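Local coordinates for EGF family domain-containing protein (Toxoplasma gondii, PDB 4Z80) that binds a peptide of the rhoptry neck protein RON2L1 and probably takes part in forming the moving junction through which the parasite invades host cells, at residues R50-Y64 against P88-K100. Residues are numbered along the deposited sequence; the frame is centred on the assembly and turned at random.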
loop_
_atom_site.group_PDB
_atom_site.type_symbol
_atom_site.label_atom_id
_atom_site.label_comp_id
_atom_site.label_asym_id
_atom_site.label_seq_id
_atom_site.Cartn_x
_atom_site.Cartn_y
_atom_site.Cartn_z
ATOM N N ARG A 50 -4.820 17.733 -1.738
ATOM C CA ARG A 50 -4.912 18.142 -3.141
ATOM C C ARG A 50 -6.325 17.973 -3.679
ATOM O O ARG A 50 -6.817 18.803 -4.450
ATOM C CB ARG A 50 -3.929 17.339 -3.998
ATOM C CG ARG A 50 -2.491 17.541 -3.579
ATOM C CD ARG A 50 -1.518 17.277 -4.718
ATOM N NE ARG A 50 -1.573 15.896 -5.198
ATOM C CZ ARG A 50 -0.798 15.416 -6.163
ATOM N NH1 ARG A 50 -0.920 14.150 -6.545
ATOM N NH2 ARG A 50 0.099 16.206 -6.741
ATOM N N LYS A 51 -6.976 16.894 -3.269
ATOM C CA LYS A 51 -8.357 16.653 -3.656
ATOM C C LYS A 51 -8.994 15.657 -2.706
ATOM O O LYS A 51 -8.304 14.926 -2.001
ATOM C CB LYS A 51 -8.450 16.140 -5.101
ATOM C CG LYS A 51 -8.037 14.685 -5.311
ATOM C CD LYS A 51 -8.232 14.214 -6.764
ATOM C CE LYS A 51 -9.693 14.283 -7.251
ATOM N NZ LYS A 51 -10.571 13.187 -6.725
ATOM N N SER A 52 -10.318 15.631 -2.691
ATOM C CA SER A 52 -11.045 14.645 -1.906
ATOM C C SER A 52 -11.584 13.550 -2.822
ATOM O O SER A 52 -11.332 13.560 -4.034
ATOM C CB SER A 52 -12.173 15.322 -1.136
ATOM O OG SER A 52 -13.152 15.831 -2.020
ATOM N N ASN A 53 -12.300 12.594 -2.238
ATOM C CA ASN A 53 -13.004 11.577 -3.012
ATOM C C ASN A 53 -12.085 10.766 -3.928
ATOM O O ASN A 53 -12.416 10.502 -5.090
ATOM C CB ASN A 53 -14.109 12.236 -3.839
ATOM C CG ASN A 53 -15.126 11.237 -4.367
ATOM O OD1 ASN A 53 -15.460 10.258 -3.699
ATOM N ND2 ASN A 53 -15.622 11.479 -5.581
ATOM N N VAL A 54 -10.918 10.391 -3.413
ATOM C CA VAL A 54 -10.020 9.492 -4.138
ATOM C C VAL A 54 -10.705 8.137 -4.308
ATOM O O VAL A 54 -11.441 7.692 -3.430
ATOM C CB VAL A 54 -8.669 9.329 -3.393
ATOM C CG1 VAL A 54 -7.794 8.239 -4.027
ATOM C CG2 VAL A 54 -7.922 10.652 -3.376
ATOM N N GLY A 55 -10.469 7.472 -5.435
ATOM C CA GLY A 55 -11.065 6.164 -5.664
ATOM C C GLY A 55 -10.693 5.147 -4.586
ATOM O O GLY A 55 -9.530 5.040 -4.204
ATOM N N VAL A 56 -11.681 4.402 -4.101
ATOM C CA VAL A 56 -11.474 3.402 -3.048
ATOM C C VAL A 56 -11.076 2.039 -3.629
ATOM O O VAL A 56 -10.136 1.395 -3.158
ATOM C CB VAL A 56 -12.752 3.262 -2.173
ATOM C CG1 VAL A 56 -12.692 2.044 -1.235
ATOM C CG2 VAL A 56 -12.975 4.536 -1.379
ATOM N N TYR A 57 -11.788 1.592 -4.655
ATOM C CA TYR A 57 -11.453 0.342 -5.311
ATOM C C TYR A 57 -10.073 0.463 -5.946
ATOM O O TYR A 57 -9.199 -0.378 -5.749
ATOM C CB TYR A 57 -12.524 0.003 -6.357
ATOM C CG TYR A 57 -12.432 -1.373 -6.967
ATOM C CD1 TYR A 57 -12.642 -2.519 -6.197
ATOM C CD2 TYR A 57 -12.182 -1.539 -8.320
ATOM C CE1 TYR A 57 -12.576 -3.788 -6.762
ATOM C CE2 TYR A 57 -12.124 -2.802 -8.887
ATOM C CZ TYR A 57 -12.330 -3.916 -8.111
ATOM O OH TYR A 57 -12.264 -5.167 -8.692
ATOM N N VAL A 58 -9.911 1.528 -6.725
ATOM C CA VAL A 58 -8.653 1.891 -7.357
ATOM C C VAL A 58 -8.427 3.383 -7.113
ATOM O O VAL A 58 -9.265 4.200 -7.509
ATOM C CB VAL A 58 -8.685 1.603 -8.871
ATOM C CG1 VAL A 58 -7.456 2.191 -9.560
ATOM C CG2 VAL A 58 -8.776 0.117 -9.104
ATOM N N GLY A 59 -7.320 3.733 -6.455
ATOM C CA GLY A 59 -7.028 5.115 -6.117
ATOM C C GLY A 59 -5.727 5.586 -6.720
ATOM O O GLY A 59 -4.692 4.959 -6.522
ATOM N N TYR A 60 -5.794 6.691 -7.463
ATOM C CA TYR A 60 -4.638 7.272 -8.136
ATOM C C TYR A 60 -4.622 8.782 -7.993
ATOM O O TYR A 60 -5.673 9.433 -7.995
ATOM C CB TYR A 60 -4.640 6.969 -9.645
ATOM C CG TYR A 60 -4.524 5.525 -10.051
ATOM C CD1 TYR A 60 -3.543 4.701 -9.527
ATOM C CD2 TYR A 60 -5.397 4.989 -10.977
ATOM C CE1 TYR A 60 -3.445 3.372 -9.904
ATOM C CE2 TYR A 60 -5.307 3.662 -11.369
ATOM C CZ TYR A 60 -4.336 2.855 -10.829
ATOM O OH TYR A 60 -4.246 1.535 -11.209
ATOM N N SER A 61 -3.419 9.338 -7.937
ATOM C CA SER A 61 -3.230 10.754 -8.210
ATOM C C SER A 61 -1.915 10.933 -8.951
ATOM O O SER A 61 -1.094 10.020 -9.013
ATOM C CB SER A 61 -3.242 11.576 -6.929
ATOM O OG SER A 61 -2.103 11.289 -6.143
ATOM N N GLU A 62 -1.717 12.107 -9.533
ATOM C CA GLU A 62 -0.498 12.360 -10.276
ATOM C C GLU A 62 0.734 12.231 -9.399
ATOM O O GLU A 62 0.784 12.765 -8.292
ATOM C CB GLU A 62 -0.538 13.751 -10.900
ATOM C CG GLU A 62 -1.469 13.860 -12.109
ATOM C CD GLU A 62 -2.947 13.881 -11.756
ATOM O OE1 GLU A 62 -3.296 14.072 -10.569
ATOM O OE2 GLU A 62 -3.764 13.700 -12.684
ATOM N N MET A 63 1.725 11.510 -9.906
ATOM C CA MET A 63 2.990 11.393 -9.215
ATOM C C MET A 63 3.472 12.777 -8.792
ATOM O O MET A 63 3.526 13.712 -9.595
ATOM C CB MET A 63 4.026 10.701 -10.099
ATOM C CG MET A 63 5.434 10.649 -9.492
ATOM S SD MET A 63 5.541 9.806 -7.897
ATOM C CE MET A 63 5.377 8.089 -8.402
ATOM N N TYR A 64 3.794 12.890 -7.510
ATOM C CA TYR A 64 4.257 14.132 -6.916
ATOM C C TYR A 64 5.673 13.910 -6.424
ATOM O O TYR A 64 5.911 13.028 -5.596
ATOM C CB TYR A 64 3.345 14.542 -5.764
ATOM C CG TYR A 64 3.778 15.779 -5.020
ATOM C CD1 TYR A 64 3.492 17.041 -5.519
ATOM C CD2 TYR A 64 4.435 15.685 -3.805
ATOM C CE1 TYR A 64 3.869 18.181 -4.834
ATOM C CE2 TYR A 64 4.822 16.821 -3.110
ATOM C CZ TYR A 64 4.533 18.062 -3.631
ATOM O OH TYR A 64 4.908 19.190 -2.940
ATOM N N PRO A 88 1.063 9.044 -15.467
ATOM C CA PRO A 88 2.021 8.728 -14.400
ATOM C C PRO A 88 1.404 8.953 -13.026
ATOM O O PRO A 88 1.483 10.037 -12.451
ATOM C CB PRO A 88 3.185 9.682 -14.672
ATOM C CG PRO A 88 2.627 10.779 -15.455
ATOM C CD PRO A 88 1.391 10.303 -16.154
ATOM N N TYR A 89 0.747 7.907 -12.543
ATOM C CA TYR A 89 0.003 7.936 -11.292
ATOM C C TYR A 89 0.713 7.205 -10.153
ATOM O O TYR A 89 1.247 6.104 -10.336
ATOM C CB TYR A 89 -1.367 7.279 -11.480
ATOM C CG TYR A 89 -2.432 8.067 -12.213
ATOM C CD1 TYR A 89 -2.532 9.443 -12.101
ATOM C CD2 TYR A 89 -3.374 7.403 -12.983
ATOM C CE1 TYR A 89 -3.538 10.138 -12.763
ATOM C CE2 TYR A 89 -4.371 8.081 -13.642
ATOM C CZ TYR A 89 -4.450 9.444 -13.532
ATOM O OH TYR A 89 -5.460 10.107 -14.198
ATOM N N MET A 90 0.675 7.807 -8.967
ATOM C CA MET A 90 0.976 7.085 -7.733
ATOM C C MET A 90 -0.321 6.574 -7.106
ATOM O O MET A 90 -1.389 7.158 -7.301
ATOM C CB MET A 90 1.745 7.975 -6.745
ATOM C CG MET A 90 1.021 9.220 -6.295
ATOM S SD MET A 90 2.143 10.269 -5.332
ATOM C CE MET A 90 1.000 11.551 -4.839
ATOM N N ALA A 91 -0.222 5.476 -6.360
ATOM C CA ALA A 91 -1.347 4.964 -5.592
ATOM C C ALA A 91 -1.720 5.985 -4.521
ATOM O O ALA A 91 -0.848 6.488 -3.805
ATOM C CB ALA A 91 -1.004 3.620 -4.963
ATOM N N ALA A 92 -3.009 6.291 -4.410
ATOM C CA ALA A 92 -3.484 7.383 -3.564
ATOM C C ALA A 92 -4.702 6.961 -2.767
ATOM O O ALA A 92 -5.401 6.012 -3.134
ATOM C CB ALA A 92 -3.816 8.597 -4.410
ATOM N N GLY A 93 -4.953 7.699 -1.686
ATOM C CA GLY A 93 -6.086 7.463 -0.809
ATOM C C GLY A 93 -5.614 7.452 0.630
ATOM O O GLY A 93 -4.866 6.567 1.030
ATOM N N ALA A 94 -6.057 8.426 1.412
ATOM C CA ALA A 94 -5.521 8.612 2.763
ATOM C C ALA A 94 -5.940 7.564 3.792
ATOM O O ALA A 94 -5.261 7.421 4.806
ATOM C CB ALA A 94 -5.904 9.986 3.277
ATOM N N CYS A 95 -7.040 6.855 3.561
ATOM C CA CYS A 95 -7.512 5.846 4.512
ATOM C C CYS A 95 -6.967 4.467 4.183
ATOM O O CYS A 95 -7.011 4.047 3.031
ATOM C CB CYS A 95 -9.039 5.778 4.533
ATOM S SG CYS A 95 -9.839 7.268 5.162
ATOM N N PRO A 96 -6.488 3.732 5.200
ATOM C CA PRO A 96 -6.156 2.325 4.989
ATOM C C PRO A 96 -7.367 1.541 4.494
ATOM O O PRO A 96 -8.493 1.770 4.946
ATOM C CB PRO A 96 -5.724 1.848 6.377
ATOM C CG PRO A 96 -5.319 3.082 7.089
ATOM C CD PRO A 96 -6.203 4.162 6.582
ATOM N N ASN A 97 -7.126 0.625 3.564
ATOM C CA ASN A 97 -8.209 -0.107 2.929
ATOM C C ASN A 97 -8.154 -1.552 3.386
ATOM O O ASN A 97 -7.327 -2.331 2.932
ATOM C CB ASN A 97 -8.099 0.012 1.411
ATOM C CG ASN A 97 -9.390 -0.306 0.711
ATOM O OD1 ASN A 97 -10.197 -1.093 1.191
ATOM N ND2 ASN A 97 -9.598 0.313 -0.450
ATOM N N TYR A 98 -9.013 -1.881 4.342
ATOM C CA TYR A 98 -8.948 -3.184 4.986
ATOM C C TYR A 98 -9.504 -4.297 4.104
ATOM O O TYR A 98 -10.609 -4.195 3.552
ATOM C CB TYR A 98 -9.678 -3.135 6.333
ATOM C CG TYR A 98 -9.008 -2.178 7.299
ATOM C CD1 TYR A 98 -7.872 -2.559 7.996
ATOM C CD2 TYR A 98 -9.497 -0.892 7.498
ATOM C CE1 TYR A 98 -7.241 -1.690 8.866
ATOM C CE2 TYR A 98 -8.871 -0.020 8.370
ATOM C CZ TYR A 98 -7.744 -0.428 9.046
ATOM O OH TYR A 98 -7.123 0.444 9.911
ATOM N N GLY A 99 -8.717 -5.352 3.970
ATOM C CA GLY A 99 -9.082 -6.517 3.193
ATOM C C GLY A 99 -8.604 -6.458 1.754
ATOM O O GLY A 99 -8.605 -7.475 1.067
ATOM N N LYS A 100 -8.188 -5.281 1.295
ATOM C CA LYS A 100 -7.826 -5.090 -0.110
ATOM C C LYS A 100 -6.482 -5.717 -0.461
ATOM O O LYS A 100 -5.443 -5.332 0.073
ATOM C CB LYS A 100 -7.811 -3.597 -0.450
ATOM C CG LYS A 100 -7.303 -3.246 -1.855
ATOM C CD LYS A 100 -7.491 -1.757 -2.134
ATOM C CE LYS A 100 -6.813 -1.295 -3.416
ATOM N NZ LYS A 100 -7.131 0.130 -3.713
HETATM O O HOH W 1 -7.564 4.256 -2.584
HETATM O O HOH W 2 -6.224 12.450 -12.793
#
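Met90 and Ser61 face each other as a hydrogen-bonded pair where strands 60-62 and 89-91 form a two-stranded antiparallel ribbon, a compact example of side chains filling hollows beside a backbone ladder. Ser61 N donates to Met90 O (3.0 Å) and Met90 N to Ser61 O (2.8 Å); Ala92 N to Gly59 O and a nearly straight Met63 N to Pro88 O bond (3.0 Å, 175°) extend the ladder. With CG between its backbone N and carbonyl carbon (chi1 61°), the extended Met90 thioether fills a hollow walled by Ser61, Tyr64 CB and the Arg50 guanidinium; its CE lies 3.4 Å from Ser61 OG. Met63 CE packs against Met90 CB at 4.0 Å. Ala92 is a smaller bump, its CB wedged between Ser61 OG and Val54 CG1. Tyr60 and Tyr89 leave the Ser61-Met90 face and meet beside it: Tyr60 CB sits over the Tyr89 ring, 3.9 Å from its centroid, a CH-pi contact, while the near-parallel rings (10°) hardly overlap. Glu62, bent at chi2, brings OE2 to that ring's edge, and a water joins it to Tyr89 OH. The straight Lys100 chain brings NZ to Tyr57 O (2.9 Å), weakly to Val56 O, and to Gln297 OE1. Glu62 O, in the Arg50 guanidinium plane, receives NH1 on a lone pair at 2.8 Å. Water also bridges Gly55 O and Ala92 O, while Asp27, salt-bridged to Arg50 NE and hydrogen-bonded to Ser61 OG, ties the ribbon to strand 27-30.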